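Local coordinates for AP endonuclease, family 2 (Brucella melitensis biovar Abortus, PDB 3NGF), which probably catalyses the isomerisation of hydroxypyruvate as a manganese-binding TIM-barrel enzyme of the hyi family, at residues Ala33-Tyr46 and His60-Trp74. Sequence-based numbering, arbitrary orientation. Where two conformers were deposited one is given.
Sequences AEAGFGGVEFLFPY and HNLTQVLFNMPPGDW
Strands 39-41 and 63-68, neighbours in the closed parallel barrel of this xylose isomerase-like TIM fold, run side by side at 33°, bonded from Thr63 N to Gly38 O, Val40 N to Thr63 O and Val65 N to Val40 O; helix 50-59 makes the beta-alpha-beta crossover between them. On the helix-facing side, Val40 CG1 meets Leu62 CD1 at 3.8 Å, and both side chains pack on Leu57. Beyond them the Gln64 side chain crosses Phe42 at about a right angle, NE2 over one ring face near its rim and OE1 3.2 Å from Phe42 CE2, the amide and ring planes 57° apart. A bend at chi2 turns this amide along its own strand, where NE2 donates to Leu66 O at 3.0 Å from above the carbonyl plane; OE1 is buried without a polar partner. Glu41 points into the barrel beside Leu66, its carboxylate hydrogen-bonded to His209, Asn15 and the manganese ligand Gln211, which places it in the second shell of the metal site. Past strand 39-41, Asn68 N donates to Leu43 O (2.8 Å), and the loops pair aromatic rings with prolines. Pro71 CG sits over a face of Phe44, whose edge is turned to the face of Trp74 (planes at 65°). Tyr46 is sandwiched between Pro70 CG and its own neighbour Pro45 CD, while its OH donates to Asn68 O at 2.7 Å and meets the Phe67 ring edge in plane, 3.5 Å from CE1.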
loop_
_atom_site.group_PDB
_atom_site.type_symbol
_atom_site.label_atom_id
_atom_site.label_comp_id
_atom_site.label_asym_id
_atom_site.label_seq_id
_atom_site.Cartn_x
_atom_site.Cartn_y
_atom_site.Cartn_z
ATOM N N ALA A 33 -1.811 12.159 14.382
ATOM C CA ALA A 33 -0.737 13.086 14.765
ATOM C C ALA A 33 -0.562 13.174 16.301
ATOM O O ALA A 33 0.573 13.180 16.799
ATOM C CB ALA A 33 -0.991 14.475 14.156
ATOM N N GLU A 34 -1.671 13.199 17.045
ATOM C CA GLU A 34 -1.611 13.253 18.527
ATOM C C GLU A 34 -1.042 11.954 19.114
ATOM O O GLU A 34 -0.459 11.978 20.201
ATOM C CB GLU A 34 -2.988 13.567 19.124
ATOM C CG GLU A 34 -3.440 15.030 18.900
ATOM C CD GLU A 34 -4.838 15.321 19.431
ATOM O OE1 GLU A 34 -5.467 14.388 19.984
ATOM O OE2 GLU A 34 -5.299 16.488 19.307
ATOM N N ALA A 35 -1.175 10.844 18.376
ATOM C CA ALA A 35 -0.636 9.542 18.798
ATOM C C ALA A 35 0.849 9.457 18.434
ATOM O O ALA A 35 1.506 8.512 18.796
ATOM C CB ALA A 35 -1.441 8.370 18.154
ATOM N N GLY A 36 1.364 10.468 17.726
ATOM C CA GLY A 36 2.776 10.561 17.392
ATOM C C GLY A 36 3.186 9.999 16.048
ATOM O O GLY A 36 4.374 9.758 15.818
ATOM N N PHE A 37 2.223 9.775 15.149
ATOM C CA PHE A 37 2.573 9.410 13.763
ATOM C C PHE A 37 2.939 10.678 12.990
ATOM O O PHE A 37 2.274 11.701 13.130
ATOM C CB PHE A 37 1.415 8.690 13.076
ATOM C CG PHE A 37 1.169 7.302 13.613
ATOM C CD1 PHE A 37 1.878 6.200 13.128
ATOM C CD2 PHE A 37 0.243 7.104 14.611
ATOM C CE1 PHE A 37 1.659 4.930 13.642
ATOM C CE2 PHE A 37 0.018 5.825 15.135
ATOM C CZ PHE A 37 0.729 4.746 14.646
ATOM N N GLY A 38 3.993 10.592 12.186
ATOM C CA GLY A 38 4.396 11.681 11.281
ATOM C C GLY A 38 3.903 11.460 9.863
ATOM O O GLY A 38 3.969 12.373 9.026
ATOM N N GLY A 39 3.422 10.253 9.581
ATOM C CA GLY A 39 2.925 9.903 8.252
ATOM C C GLY A 39 1.628 9.137 8.322
ATOM O O GLY A 39 1.334 8.479 9.338
ATOM N N VAL A 40 0.837 9.230 7.247
ATOM C CA VAL A 40 -0.395 8.470 7.135
ATOM C C VAL A 40 -0.532 7.855 5.732
ATOM O O VAL A 40 0.082 8.321 4.763
ATOM C CB VAL A 40 -1.651 9.311 7.443
ATOM C CG1 VAL A 40 -1.646 9.790 8.902
ATOM C CG2 VAL A 40 -1.764 10.498 6.484
ATOM N N GLU A 41 -1.357 6.829 5.659
ATOM C CA GLU A 41 -1.775 6.214 4.392
ATOM C C GLU A 41 -3.256 5.915 4.498
ATOM O O GLU A 41 -3.807 5.871 5.605
ATOM C CB GLU A 41 -0.990 4.942 4.109
ATOM C CG GLU A 41 -1.201 3.803 5.120
ATOM C CD GLU A 41 -0.404 2.559 4.783
ATOM O OE1 GLU A 41 0.683 2.679 4.169
ATOM O OE2 GLU A 41 -0.874 1.444 5.150
ATOM N N PHE A 42 -3.892 5.640 3.361
ATOM C CA PHE A 42 -5.267 5.159 3.351
ATOM C C PHE A 42 -5.546 4.629 1.958
ATOM O O PHE A 42 -4.699 4.779 1.086
ATOM C CB PHE A 42 -6.306 6.239 3.777
ATOM C CG PHE A 42 -6.042 7.600 3.204
ATOM C CD1 PHE A 42 -6.259 7.847 1.856
ATOM C CD2 PHE A 42 -5.564 8.620 3.999
ATOM C CE1 PHE A 42 -6.000 9.120 1.307
ATOM C CE2 PHE A 42 -5.317 9.885 3.458
ATOM C CZ PHE A 42 -5.533 10.137 2.146
ATOM N N LEU A 43 -6.686 3.984 1.731
ATOM C CA LEU A 43 -6.931 3.398 0.416
ATOM C C LEU A 43 -7.344 4.449 -0.607
ATOM O O LEU A 43 -6.616 4.702 -1.582
ATOM C CB LEU A 43 -7.967 2.275 0.517
ATOM C CG LEU A 43 -7.332 0.990 1.044
ATOM C CD1 LEU A 43 -7.078 1.085 2.506
ATOM C CD2 LEU A 43 -8.180 -0.248 0.701
ATOM N N PHE A 44 -8.481 5.098 -0.369
ATOM C CA PHE A 44 -9.097 5.961 -1.386
ATOM C C PHE A 44 -9.499 7.329 -0.867
ATOM O O PHE A 44 -10.324 7.428 0.036
ATOM C CB PHE A 44 -10.321 5.267 -2.019
ATOM C CG PHE A 44 -10.079 3.831 -2.416
ATOM C CD1 PHE A 44 -9.228 3.506 -3.465
ATOM C CD2 PHE A 44 -10.711 2.791 -1.743
ATOM C CE1 PHE A 44 -9.011 2.181 -3.844
ATOM C CE2 PHE A 44 -10.482 1.471 -2.109
ATOM C CZ PHE A 44 -9.637 1.166 -3.163
ATOM N N PRO A 45 -8.935 8.396 -1.447
ATOM C CA PRO A 45 -9.337 9.755 -1.066
ATOM C C PRO A 45 -10.479 10.343 -1.905
ATOM O O PRO A 45 -10.880 11.492 -1.674
ATOM C CB PRO A 45 -8.077 10.549 -1.342
ATOM C CG PRO A 45 -7.489 9.861 -2.517
ATOM C CD PRO A 45 -7.771 8.403 -2.347
ATOM N N TYR A 46 -11.011 9.575 -2.854
ATOM C CA TYR A 46 -11.754 10.148 -3.977
ATOM C C TYR A 46 -13.143 10.662 -3.613
ATOM O O TYR A 46 -13.728 11.418 -4.401
ATOM C CB TYR A 46 -11.799 9.167 -5.169
ATOM C CG TYR A 46 -10.400 8.728 -5.539
ATOM C CD1 TYR A 46 -9.488 9.637 -6.050
ATOM C CD2 TYR A 46 -9.958 7.442 -5.297
ATOM C CE1 TYR A 46 -8.216 9.289 -6.335
ATOM C CE2 TYR A 46 -8.673 7.077 -5.588
ATOM C CZ TYR A 46 -7.789 8.004 -6.086
ATOM O OH TYR A 46 -6.482 7.658 -6.378
ATOM N N HIS A 60 -2.018 19.241 10.603
ATOM C CA HIS A 60 -1.611 18.235 11.556
ATOM C C HIS A 60 -0.173 17.720 11.359
ATOM O O HIS A 60 0.214 16.716 11.978
ATOM C CB HIS A 60 -2.663 17.117 11.575
ATOM C CG HIS A 60 -4.031 17.628 11.902
ATOM N ND1 HIS A 60 -4.311 18.217 13.111
ATOM C CD2 HIS A 60 -5.172 17.704 11.174
ATOM C CE1 HIS A 60 -5.566 18.626 13.126
ATOM N NE2 HIS A 60 -6.115 18.322 11.967
ATOM N N ASN A 61 0.598 18.407 10.518
ATOM C CA ASN A 61 2.005 18.075 10.287
ATOM C C ASN A 61 2.220 16.613 9.936
ATOM O O ASN A 61 2.928 15.885 10.643
ATOM C CB ASN A 61 2.819 18.437 11.514
ATOM C CG ASN A 61 2.596 19.855 11.935
ATOM O OD1 ASN A 61 1.946 20.124 12.960
ATOM N ND2 ASN A 61 3.096 20.786 11.137
ATOM N N LEU A 62 1.578 16.188 8.852
ATOM C CA LEU A 62 1.622 14.796 8.421
ATOM C C LEU A 62 2.054 14.689 6.967
ATOM O O LEU A 62 1.726 15.553 6.166
ATOM C CB LEU A 62 0.240 14.164 8.527
ATOM C CG LEU A 62 -0.337 13.904 9.920
ATOM C CD1 LEU A 62 -1.838 13.523 9.813
ATOM C CD2 LEU A 62 0.457 12.805 10.648
ATOM N N THR A 63 2.792 13.634 6.659
ATOM C CA THR A 63 3.170 13.276 5.289
ATOM C C THR A 63 2.201 12.226 4.773
ATOM O O THR A 63 1.902 11.245 5.470
ATOM C CB THR A 63 4.569 12.664 5.281
ATOM O OG1 THR A 63 5.517 13.655 5.690
ATOM C CG2 THR A 63 4.919 12.070 3.898
ATOM N N GLN A 64 1.751 12.393 3.532
ATOM C CA GLN A 64 0.946 11.381 2.859
ATOM C C GLN A 64 1.897 10.383 2.209
ATOM O O GLN A 64 2.635 10.736 1.280
ATOM C CB GLN A 64 0.046 12.001 1.785
ATOM C CG GLN A 64 -0.925 10.969 1.164
ATOM C CD GLN A 64 -2.010 10.508 2.130
ATOM O OE1 GLN A 64 -2.577 11.327 2.843
ATOM N NE2 GLN A 64 -2.348 9.197 2.115
ATOM N N VAL A 65 1.922 9.158 2.729
ATOM C CA VAL A 65 2.929 8.170 2.305
ATOM C C VAL A 65 2.461 7.333 1.122
ATOM O O VAL A 65 3.280 6.943 0.268
ATOM C CB VAL A 65 3.292 7.282 3.497
ATOM C CG1 VAL A 65 4.155 6.126 3.090
ATOM C CG2 VAL A 65 3.956 8.176 4.614
ATOM N N LEU A 66 1.163 7.071 1.053
ATOM C CA LEU A 66 0.616 6.120 0.073
ATOM C C LEU A 66 -0.887 6.295 -0.031
ATOM O O LEU A 66 -1.553 6.594 0.960
ATOM C CB LEU A 66 0.926 4.670 0.511
ATOM C CG LEU A 66 0.318 3.555 -0.378
ATOM C CD1 LEU A 66 1.188 3.365 -1.573
ATOM C CD2 LEU A 66 0.138 2.241 0.399
ATOM N N PHE A 67 -1.426 6.108 -1.232
ATOM C CA PHE A 67 -2.829 5.743 -1.409
ATOM C C PHE A 67 -3.007 5.008 -2.742
ATOM O O PHE A 67 -2.034 4.797 -3.494
ATOM C CB PHE A 67 -3.799 6.925 -1.245
ATOM C CG PHE A 67 -3.574 8.060 -2.222
ATOM C CD1 PHE A 67 -4.263 8.078 -3.444
ATOM C CD2 PHE A 67 -2.670 9.075 -1.931
ATOM C CE1 PHE A 67 -4.071 9.128 -4.367
ATOM C CE2 PHE A 67 -2.476 10.117 -2.804
ATOM C CZ PHE A 67 -3.169 10.151 -4.025
ATOM N N ASN A 68 -4.210 4.507 -2.968
ATOM C CA ASN A 68 -4.474 3.692 -4.161
ATOM C C ASN A 68 -5.094 4.502 -5.269
ATOM O O ASN A 68 -5.863 5.439 -5.027
ATOM C CB ASN A 68 -5.431 2.548 -3.848
ATOM C CG ASN A 68 -4.911 1.587 -2.828
ATOM O OD1 ASN A 68 -3.816 1.738 -2.308
ATOM N ND2 ASN A 68 -5.725 0.558 -2.522
ATOM N N MET A 69 -4.817 4.098 -6.504
ATOM C CA MET A 69 -5.563 4.610 -7.646
ATOM C C MET A 69 -7.035 4.130 -7.582
ATOM O O MET A 69 -7.342 3.156 -6.886
ATOM C CB MET A 69 -4.891 4.153 -8.943
ATOM C CG MET A 69 -3.429 4.573 -9.062
ATOM S SD MET A 69 -2.798 4.232 -10.693
ATOM C CE MET A 69 -1.205 5.080 -10.650
ATOM N N PRO A 70 -7.946 4.798 -8.307
ATOM C CA PRO A 70 -9.357 4.373 -8.266
ATOM C C PRO A 70 -9.482 2.874 -8.609
ATOM O O PRO A 70 -8.808 2.388 -9.534
ATOM C CB PRO A 70 -10.018 5.254 -9.321
ATOM C CG PRO A 70 -9.169 6.471 -9.393
ATOM C CD PRO A 70 -7.764 6.032 -9.092
ATOM N N PRO A 71 -10.316 2.140 -7.870
ATOM C CA PRO A 71 -10.398 0.680 -8.027
ATOM C C PRO A 71 -11.472 0.150 -8.993
ATOM O O PRO A 71 -11.561 -1.065 -9.202
ATOM C CB PRO A 71 -10.759 0.252 -6.623
ATOM C CG PRO A 71 -11.663 1.310 -6.172
ATOM C CD PRO A 71 -11.127 2.591 -6.732
ATOM N N GLY A 72 -12.267 1.047 -9.565
ATOM C CA GLY A 72 -13.492 0.659 -10.285
ATOM C C GLY A 72 -14.681 0.656 -9.335
ATOM O O GLY A 72 -14.703 1.414 -8.377
ATOM N N ASP A 73 -15.654 -0.206 -9.590
ATOM C CA ASP A 73 -16.883 -0.268 -8.793
ATOM C C ASP A 73 -16.687 -1.183 -7.575
ATOM O O ASP A 73 -16.979 -2.369 -7.641
ATOM C CB ASP A 73 -18.027 -0.788 -9.674
ATOM C CG ASP A 73 -19.398 -0.657 -9.035
ATOM O OD1 ASP A 73 -19.515 -0.325 -7.830
ATOM O OD2 ASP A 73 -20.383 -0.903 -9.778
ATOM N N TRP A 74 -16.190 -0.619 -6.481
ATOM C CA TRP A 74 -15.873 -1.389 -5.256
ATOM C C TRP A 74 -17.094 -2.085 -4.663
ATOM O O TRP A 74 -17.045 -3.278 -4.315
ATOM C CB TRP A 74 -15.250 -0.486 -4.204
ATOM C CG TRP A 74 -14.643 -1.247 -3.033
ATOM C CD1 TRP A 74 -15.286 -1.643 -1.888
ATOM C CD2 TRP A 74 -13.289 -1.704 -2.909
ATOM N NE1 TRP A 74 -14.412 -2.311 -1.062
ATOM C CE2 TRP A 74 -13.184 -2.365 -1.661
ATOM C CE3 TRP A 74 -12.161 -1.631 -3.731
ATOM C CZ2 TRP A 74 -11.991 -2.947 -1.219
ATOM C CZ3 TRP A 74 -10.976 -2.194 -3.286
ATOM C CH2 TRP A 74 -10.895 -2.841 -2.038
HETATM O O HOH W 1 2.302 14.794 13.291
HETATM O O HOH W 2 5.751 14.381 8.524
#